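Local structure of lipid II:glycine glycyltransferase (Staphylococcus aureus, 6SNR) at residues D153-D156 with D157-L160; K232-P235 with K236-I239; W256-K259 with M260-S263. The protein probably adds the first glycine of the pentaglycine cross-bridge to the lysine side chain of lipid II, taking it from glycyl-tRNA during peptidoglycan synthesis. One frame throughout, in Å; residues are numbered along the deposited sequence.

How the interactions relate
All three contacts are local, each within eight residues, and two of them mark opposite ends of the same helix. Interaction 2 caps the start of helix 235-262, where it leaves strand 226-233; interaction 3 is its far end, where the last backbone bonds are weak, beside the turn into helix 267-297. Their centres lie about 36 Å apart along this antiparallel coiled-coil arm, which carries interaction 3 about 55 Å from the centre of the chain. Interaction 1 caps a separate helix, 156-162, with its nearest atoms about 19 Å from interaction 2. Interactions 1 and 2 both use an acidic or amide side chain as N-cap, but only interaction 1 completes a capping box.

Interaction 1 of 3, residues D153-D156 with D157-L160; sequences DKND and DELL
N155 and E158 form a capping box at the start of helix 156-162, where the chain leaves strand 146-151 of the mixed seven-stranded sheet and turns into the helix. The box is reciprocal. The amide oxygen OD1 of N155 accepts from E158 N at 2.7 Å, in a nearly straight bond (N-H...O 173°) that arrives close to the line of the side-chain C=O. In return E158 OE2 accepts from N155 N at 2.9 Å; this donor meets the anti side of the carboxylate, 19° out of its plane. N155 can reach forward because its CG sits between the backbone N and the carbonyl carbon (chi1 69°), which folds OD1 over the first turn. The E158 chain runs extended past CG and crosses the N155 side chain at about a right angle, with N155 OD1 only 3.2 Å from E158 CG. K154 CB lies 3.9 Å from E158 CB. Regular helical bonds follow, L159 N to N155 O at 2.9 Å and L160 N to D156 O at 3.0 Å. Helix 332-347 packs against this turn: R345 forms a salt bridge with D156 OD1 and also hydrogen-bonds to K154 O through NH1, while Y338 OH donates to D156 O and the Y338 side chain touches L159 and L160. Two backbone N-H groups at the helix start, those of N155 and E158, are thus satisfied by side chains; the carboxylate of E158 would probably also be favoured by the helix dipole, while D156 is paired with R345.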
# COMPACT_ATOMS: atom_id res chain seq x y z
N ASP A 153 11.47 -2.83 -8.46
CA ASP A 153 11.95 -3.55 -9.64
C ASP A 153 13.41 -3.91 -9.40
O ASP A 153 14.33 -3.46 -10.11
CB ASP A 153 11.76 -2.74 -10.93
CG ASP A 153 12.45 -1.40 -10.90
OD1 ASP A 153 12.61 -0.75 -9.83
OD2 ASP A 153 12.82 -0.96 -12.02
N LYS A 154 13.57 -4.72 -8.37
CA LYS A 154 14.87 -5.07 -7.79
C LYS A 154 14.83 -6.51 -7.36
O LYS A 154 13.77 -7.03 -7.04
CB LYS A 154 15.11 -4.19 -6.56
CG LYS A 154 15.45 -2.78 -6.92
CD LYS A 154 15.71 -1.94 -5.70
CE LYS A 154 16.24 -0.62 -6.14
NZ LYS A 154 16.33 0.31 -5.00
N ASN A 155 16.00 -7.16 -7.30
CA ASN A 155 16.07 -8.47 -6.68
C ASN A 155 15.95 -8.39 -5.16
O ASN A 155 15.97 -7.29 -4.58
CB ASN A 155 17.29 -9.30 -7.14
CG ASN A 155 18.63 -8.77 -6.64
OD1 ASN A 155 18.75 -8.26 -5.53
ND2 ASN A 155 19.66 -8.88 -7.49
N ASP A 156 15.75 -9.53 -4.52
CA ASP A 156 15.56 -9.57 -3.06
C ASP A 156 16.67 -8.85 -2.31
O ASP A 156 16.42 -8.09 -1.37
CB ASP A 156 15.43 -11.00 -2.54
CG ASP A 156 14.16 -11.68 -2.97
OD1 ASP A 156 13.30 -11.04 -3.64
OD2 ASP A 156 14.02 -12.88 -2.66
N ASP A 157 17.94 -9.12 -2.67
CA ASP A 157 19.05 -8.47 -1.98
C ASP A 157 19.10 -6.98 -2.23
O ASP A 157 19.27 -6.23 -1.32
CB ASP A 157 20.41 -9.11 -2.40
CG ASP A 157 21.53 -8.82 -1.41
OD1 ASP A 157 21.43 -9.32 -0.26
OD2 ASP A 157 22.51 -8.09 -1.76
N GLU A 158 18.92 -6.53 -3.47
CA GLU A 158 18.91 -5.10 -3.77
C GLU A 158 17.77 -4.37 -3.03
O GLU A 158 17.93 -3.25 -2.59
CB GLU A 158 18.70 -4.87 -5.27
CG GLU A 158 19.79 -5.32 -6.23
CD GLU A 158 19.35 -5.09 -7.70
OE1 GLU A 158 19.93 -4.18 -8.35
OE2 GLU A 158 18.39 -5.77 -8.19
N LEU A 159 16.64 -5.04 -2.95
CA LEU A 159 15.46 -4.46 -2.29
C LEU A 159 15.73 -4.25 -0.79
O LEU A 159 15.59 -3.14 -0.26
CB LEU A 159 14.24 -5.34 -2.51
CG LEU A 159 12.93 -4.89 -1.86
CD1 LEU A 159 12.52 -3.48 -2.31
CD2 LEU A 159 11.84 -5.93 -2.15
N LEU A 160 16.18 -5.34 -0.15
CA LEU A 160 16.58 -5.26 1.26
C LEU A 160 17.67 -4.20 1.49
O LEU A 160 17.60 -3.43 2.42
CB LEU A 160 17.01 -6.67 1.74
CG LEU A 160 17.39 -6.76 3.22
CD1 LEU A 160 16.28 -6.34 4.16
CD2 LEU A 160 17.81 -8.18 3.50

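Interaction 2 of 3, residues K232-P235 with K236-I239; sequences KLDP and KENI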
# COMPACT_ATOMS: atom_id res chain seq x y z
N LYS A 232 1.00 -14.98 10.73
CA LYS A 232 0.62 -15.99 11.72
C LYS A 232 1.87 -16.48 12.48
O LYS A 232 2.94 -16.68 11.90
CB LYS A 232 -0.00 -17.18 11.01
CG LYS A 232 -0.62 -18.19 11.95
CD LYS A 232 -1.43 -19.22 11.19
CE LYS A 232 -2.80 -19.39 11.80
NZ LYS A 232 -3.40 -20.65 11.28
N LEU A 233 1.70 -16.71 13.77
CA LEU A 233 2.68 -17.43 14.57
C LEU A 233 2.02 -18.77 14.85
O LEU A 233 0.96 -18.79 15.48
CB LEU A 233 2.94 -16.69 15.87
CG LEU A 233 3.76 -17.49 16.93
CD1 LEU A 233 5.08 -17.95 16.32
CD2 LEU A 233 4.00 -16.62 18.15
N ASP A 234 2.58 -19.85 14.32
CA ASP A 234 1.97 -21.17 14.44
C ASP A 234 2.87 -22.06 15.30
O ASP A 234 3.94 -22.46 14.85
CB ASP A 234 1.78 -21.86 13.11
CG ASP A 234 0.90 -23.09 13.24
OD1 ASP A 234 -0.31 -22.92 13.51
OD2 ASP A 234 1.41 -24.22 13.13
N PRO A 235 2.41 -22.39 16.50
CA PRO A 235 3.25 -23.22 17.40
C PRO A 235 3.64 -24.57 16.85
O PRO A 235 4.78 -24.98 17.04
CB PRO A 235 2.36 -23.41 18.62
CG PRO A 235 1.46 -22.25 18.64
CD PRO A 235 1.23 -21.86 17.20
N LYS A 236 2.72 -25.29 16.20
CA LYS A 236 3.07 -26.61 15.65
C LYS A 236 4.19 -26.56 14.63
O LYS A 236 5.10 -27.39 14.64
CB LYS A 236 1.87 -27.27 14.97
CG LYS A 236 0.91 -27.94 15.91
CD LYS A 236 -0.09 -28.79 15.15
CE LYS A 236 -1.23 -29.26 16.04
NZ LYS A 236 -1.94 -28.15 16.74
N GLU A 237 4.11 -25.59 13.72
CA GLU A 237 5.13 -25.47 12.71
C GLU A 237 6.49 -25.21 13.37
O GLU A 237 7.50 -25.78 12.98
CB GLU A 237 4.83 -24.33 11.73
CG GLU A 237 3.66 -24.57 10.77
CD GLU A 237 3.63 -23.54 9.64
OE1 GLU A 237 4.13 -22.41 9.85
OE2 GLU A 237 3.15 -23.85 8.55
N ASN A 238 6.49 -24.34 14.37
CA ASN A 238 7.74 -23.93 15.01
C ASN A 238 8.34 -25.04 15.84
O ASN A 238 9.56 -25.19 15.84
CB ASN A 238 7.55 -22.69 15.85
CG ASN A 238 7.27 -21.46 15.01
OD1 ASN A 238 6.86 -21.56 13.85
ND2 ASN A 238 7.52 -20.31 15.58
N ILE A 239 7.47 -25.82 16.48
CA ILE A 239 7.89 -27.05 17.19
C ILE A 239 8.57 -28.03 16.22
O ILE A 239 9.63 -28.58 16.51
CB ILE A 239 6.70 -27.70 17.96
CG1 ILE A 239 6.28 -26.78 19.13
CG2 ILE A 239 7.06 -29.13 18.43
CD1 ILE A 239 4.96 -27.08 19.83
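The backbone passes from extended angles at L233 and D234 straight into helical ones at P235, and the first helical bonds run from N238 N to D234 O (3.2 Å) and from I239 N to P235 O (2.9 Å). D234 is the N-cap: its CG stands anti to the backbone N (chi1 -168°), which swings OD2 forward to accept from E237 N at 3.1 Å. That donor comes to the anti side of the carboxylate, 22° out of its plane. The E237 side chain crosses D234 at about a right angle and places CG 3.3 Å from D234 OD2, with the two carboxylate planes 83° apart. This strand-to-helix junction starts the long helix 235-262, first half of the helical arm inserted between strands 226-233 and 302-312. P235 fits the first turn, where its nitrogen has no hydrogen to give, and it touches E295 of the returning helix 267-297; K236 NZ forms a salt bridge with the same E295. Farther round, N238 ND2 comes 3.5 Å from the methyl L233 CD1 and also donates to G178 O, while I239 lays CG1 3.1 Å from P235 O and packs on L291.

Interaction 3 of 3, residues W256-K259 with M260-S263; sequences WQQK and METS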
# COMPACT_ATOMS: atom_id res chain seq x y z
N TRP A 256 31.79 -33.97 15.93
CA TRP A 256 32.90 -33.54 16.79
C TRP A 256 33.40 -34.63 17.74
O TRP A 256 34.58 -34.68 18.05
CB TRP A 256 32.52 -32.26 17.59
CG TRP A 256 32.51 -31.02 16.76
CD1 TRP A 256 31.41 -30.32 16.34
CD2 TRP A 256 33.66 -30.34 16.19
NE1 TRP A 256 31.80 -29.25 15.56
CE2 TRP A 256 33.17 -29.22 15.47
CE3 TRP A 256 35.04 -30.55 16.25
CZ2 TRP A 256 34.02 -28.33 14.79
CZ3 TRP A 256 35.90 -29.65 15.57
CH2 TRP A 256 35.38 -28.56 14.86
N GLN A 257 32.53 -35.51 18.21
CA GLN A 257 32.94 -36.62 19.05
C GLN A 257 33.85 -37.57 18.27
O GLN A 257 34.80 -38.13 18.82
CB GLN A 257 31.73 -37.40 19.57
CG GLN A 257 31.11 -36.78 20.79
CD GLN A 257 30.20 -37.74 21.52
OE1 GLN A 257 29.26 -38.27 20.93
NE2 GLN A 257 30.47 -37.97 22.78
N GLN A 258 33.53 -37.76 17.00
CA GLN A 258 34.34 -38.60 16.14
C GLN A 258 35.70 -37.97 15.84
O GLN A 258 36.70 -38.68 15.78
CB GLN A 258 33.58 -38.95 14.86
CG GLN A 258 32.44 -39.93 15.10
CD GLN A 258 32.91 -41.21 15.78
OE1 GLN A 258 33.62 -42.01 15.17
NE2 GLN A 258 32.54 -41.39 17.05
N LYS A 259 35.76 -36.65 15.68
CA LYS A 259 37.07 -35.97 15.54
C LYS A 259 37.91 -36.06 16.82
O LYS A 259 39.13 -36.29 16.78
CB LYS A 259 36.88 -34.51 15.11
CG LYS A 259 36.36 -34.36 13.68
CD LYS A 259 37.47 -34.12 12.67
CE LYS A 259 37.59 -32.64 12.31
NZ LYS A 259 36.48 -32.17 11.41
N MET A 260 37.24 -35.92 17.96
CA MET A 260 37.90 -36.00 19.27
C MET A 260 38.61 -37.33 19.51
O MET A 260 39.71 -37.37 20.06
CB MET A 260 36.85 -35.76 20.37
CG MET A 260 37.42 -35.37 21.71
SD MET A 260 36.14 -34.89 22.91
CE MET A 260 35.43 -33.46 22.17
N GLU A 261 37.97 -38.41 19.08
CA GLU A 261 38.45 -39.77 19.29
C GLU A 261 39.56 -40.13 18.30
O GLU A 261 40.36 -41.03 18.58
CB GLU A 261 37.28 -40.74 19.15
CG GLU A 261 36.27 -40.62 20.28
CD GLU A 261 34.90 -41.20 19.97
OE1 GLU A 261 34.71 -41.74 18.85
OE2 GLU A 261 34.00 -41.13 20.86
N THR A 262 39.58 -39.45 17.16
CA THR A 262 40.55 -39.74 16.10
C THR A 262 41.67 -38.72 15.97
O THR A 262 42.69 -39.00 15.33
CB THR A 262 39.90 -39.87 14.71
OG1 THR A 262 39.28 -38.64 14.29
CG2 THR A 262 38.90 -41.00 14.67
N SER A 263 41.50 -37.52 16.54
CA SER A 263 42.46 -36.45 16.30
C SER A 263 42.81 -35.72 17.59
O SER A 263 42.11 -34.81 18.02
CB SER A 263 41.93 -35.48 15.26
OG SER A 263 42.92 -34.49 14.99
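With OG1 set between the backbone N and the carbonyl carbon (chi1 63°), T262 turns its hydroxyl back down the helix to donate to Q258 O at 3.0 Å, four residues earlier. Q258 O also receives a weak bond from T262 N, so the residue touches it with both backbone and side chain, and T262 CG2 lies 3.4 Å from Q258 O. K259 O is shared too: T262 N approaches it weakly at 3.2 Å and S263 N, also weakly, at 2.7 Å. Before this point the spacing is regular, with M260 N bonded to W256 O at 2.9 Å and E261 N to Q257 O at 3.2 Å. This is the C-terminal end of helix 235-262, where S263 is the first residue to leave helical angles. It lies near the tip of the antiparallel coiled-coil arm, as in FemA of the same organism, and the chain then turns into helix 267-297. W256 and M260, one turn apart, face that partner and both touch A270; M260 also reaches Q271 and I274. On an exposed side, the Q258 chain bends at chi2 (-56°) and brings NE2 to 2.8 Å from E261 OE1, its amide plane 86° from the carboxylate plane. E261 CG meanwhile passes 3.2 Å from Q257 O.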